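Local coordinates for vascular protein tyrosine phosphatase 1 (Rattus norvegicus, PDB 3I36), which probably hydrolyses phosphotyrosine in target proteins to tyrosine and phosphate, through the tyrosine phosphatase catalytic domain of a membrane receptor, at residues 262-267 / 298-303. Residues are numbered along the deposited sequence; the frame is centred on the assembly and turned at random.
Sequences YQIENE and QCVLDI
Ile264 reaches from the 249-267 helix to the 290-305 helix and meets Val300 and Ile303, one turn apart on the facing surface. Before them comes Gln298, whose amide turns back along its own helix: NE2 donates to Asp302 OD1 over 2.9 Å, with the acceptor in the amide plane but the carboxylate oxygen approached from above its own plane. Cys299, small and only weakly polar, suits its buried place against Ile257, farther back on the 249-267 helix.

At Val300 the two segments run nearest, its CA 8.1 Å from that of Ile264. CG1 of Val300 touches CD1 of Ile264 at 4.0 Å, and the short beta-branched side chain suits a place also shared with Phe31, Leu260 and Val270. Leu301 points away and packs on Phe35 and Glu32 of the 28-53 helix, while Asp302 OD2 is also hydrogen-bonded with Thr217 OG1.

Ile303 makes the closer touch: its CG2 lies 3.7 Å from Ile264 CD1. Its rotation (chi1 -69°) sets CG1 beside the backbone N and leaves the CG2 branch to meet that methyl; a branched apolar residue suits the place, lying also on Ile261. Ile264 meets both partners with the end of an extended chain (chi2 166°), which carries its terminal methyl across the gap; no hydrogen bond joins the two segments. With just 124 Å² buried, this is a slender apolar bridge, away from the annotated substrate-binding residues. It joins the far end of the helix that follows the P-loop to the C-terminal helix, part of the helical packing typical of the classical protein tyrosine phosphatase fold.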
# COMPACT_ATOMS: atom_id res chain seq x y z
N TYR A 262 -4.75 -10.01 -10.53
CA TYR A 262 -3.83 -10.81 -11.33
C TYR A 262 -4.17 -12.29 -11.24
O TYR A 262 -4.17 -13.00 -12.23
CB TYR A 262 -2.41 -10.63 -10.85
CG TYR A 262 -1.73 -9.41 -11.40
CD1 TYR A 262 -1.51 -9.27 -12.77
CD2 TYR A 262 -1.27 -8.41 -10.56
CE1 TYR A 262 -0.87 -8.16 -13.27
CE2 TYR A 262 -0.62 -7.30 -11.05
CZ TYR A 262 -0.42 -7.17 -12.41
OH TYR A 262 0.23 -6.07 -12.89
N GLN A 263 -4.44 -12.74 -10.02
CA GLN A 263 -4.80 -14.12 -9.72
C GLN A 263 -6.00 -14.54 -10.57
O GLN A 263 -6.02 -15.58 -11.21
CB GLN A 263 -5.19 -14.20 -8.25
CG GLN A 263 -4.54 -15.28 -7.42
CD GLN A 263 -4.73 -15.04 -5.93
OE1 GLN A 263 -5.82 -14.68 -5.48
NE2 GLN A 263 -3.67 -15.23 -5.16
N ILE A 264 -7.04 -13.70 -10.52
CA ILE A 264 -8.26 -13.95 -11.27
C ILE A 264 -7.93 -14.01 -12.76
O ILE A 264 -8.34 -14.93 -13.46
CB ILE A 264 -9.28 -12.82 -11.04
CG1 ILE A 264 -9.95 -12.97 -9.67
CG2 ILE A 264 -10.34 -12.81 -12.15
CD1 ILE A 264 -10.71 -11.72 -9.24
N GLU A 265 -7.20 -13.01 -13.23
CA GLU A 265 -6.89 -12.90 -14.65
C GLU A 265 -6.02 -14.06 -15.13
O GLU A 265 -6.24 -14.62 -16.19
CB GLU A 265 -6.19 -11.57 -14.92
CG GLU A 265 -7.15 -10.41 -14.86
CD GLU A 265 -6.48 -9.06 -15.03
OE1 GLU A 265 -5.24 -8.98 -15.00
OE2 GLU A 265 -7.23 -8.08 -15.18
N ASN A 266 -5.03 -14.42 -14.31
CA ASN A 266 -4.04 -15.40 -14.73
C ASN A 266 -4.35 -16.84 -14.37
O ASN A 266 -3.85 -17.75 -15.02
CB ASN A 266 -2.69 -15.02 -14.17
CG ASN A 266 -2.15 -13.75 -14.78
OD1 ASN A 266 -2.25 -13.55 -16.00
ND2 ASN A 266 -1.60 -12.87 -13.95
N GLU A 267 -5.17 -17.04 -13.34
CA GLU A 267 -5.36 -18.39 -12.83
C GLU A 267 -6.82 -18.74 -12.63
O GLU A 267 -7.13 -19.88 -12.32
CB GLU A 267 -4.60 -18.57 -11.52
CG GLU A 267 -3.16 -18.09 -11.59
CD GLU A 267 -2.47 -18.22 -10.25
OE1 GLU A 267 -1.77 -17.27 -9.84
OE2 GLU A 267 -2.64 -19.27 -9.61
N GLN A 298 -15.66 -8.64 -1.63
CA GLN A 298 -16.62 -7.94 -2.48
C GLN A 298 -15.98 -7.56 -3.82
O GLN A 298 -16.59 -7.68 -4.89
CB GLN A 298 -17.15 -6.68 -1.79
CG GLN A 298 -18.33 -6.05 -2.55
CD GLN A 298 -19.53 -6.97 -2.58
OE1 GLN A 298 -20.03 -7.37 -1.52
NE2 GLN A 298 -20.00 -7.31 -3.78
N CYS A 299 -14.74 -7.09 -3.74
CA CYS A 299 -13.99 -6.74 -4.94
C CYS A 299 -13.91 -7.93 -5.88
O CYS A 299 -14.25 -7.82 -7.06
CB CYS A 299 -12.58 -6.26 -4.57
SG CYS A 299 -12.57 -4.61 -3.91
N VAL A 300 -13.49 -9.07 -5.35
CA VAL A 300 -13.42 -10.29 -6.14
C VAL A 300 -14.76 -10.61 -6.76
O VAL A 300 -14.84 -10.95 -7.94
CB VAL A 300 -12.96 -11.49 -5.29
CG1 VAL A 300 -13.03 -12.77 -6.11
CG2 VAL A 300 -11.54 -11.26 -4.78
N LEU A 301 -15.82 -10.52 -5.96
CA LEU A 301 -17.15 -10.86 -6.45
C LEU A 301 -17.52 -9.94 -7.60
O LEU A 301 -18.02 -10.38 -8.65
CB LEU A 301 -18.18 -10.76 -5.33
CG LEU A 301 -19.59 -11.23 -5.68
CD1 LEU A 301 -19.57 -12.72 -5.95
CD2 LEU A 301 -20.56 -10.88 -4.55
N ASP A 302 -17.28 -8.65 -7.41
CA ASP A 302 -17.64 -7.66 -8.41
C ASP A 302 -16.83 -7.84 -9.69
O ASP A 302 -17.36 -7.68 -10.79
CB ASP A 302 -17.45 -6.25 -7.85
CG ASP A 302 -18.41 -5.96 -6.71
OD1 ASP A 302 -19.35 -6.75 -6.52
OD2 ASP A 302 -18.23 -4.94 -6.02
N ILE A 303 -15.56 -8.18 -9.55
CA ILE A 303 -14.69 -8.40 -10.70
C ILE A 303 -15.18 -9.60 -11.49
O ILE A 303 -15.32 -9.54 -12.71
CB ILE A 303 -13.25 -8.63 -10.25
CG1 ILE A 303 -12.68 -7.34 -9.67
CG2 ILE A 303 -12.40 -9.17 -11.40
CD1 ILE A 303 -11.38 -7.50 -8.95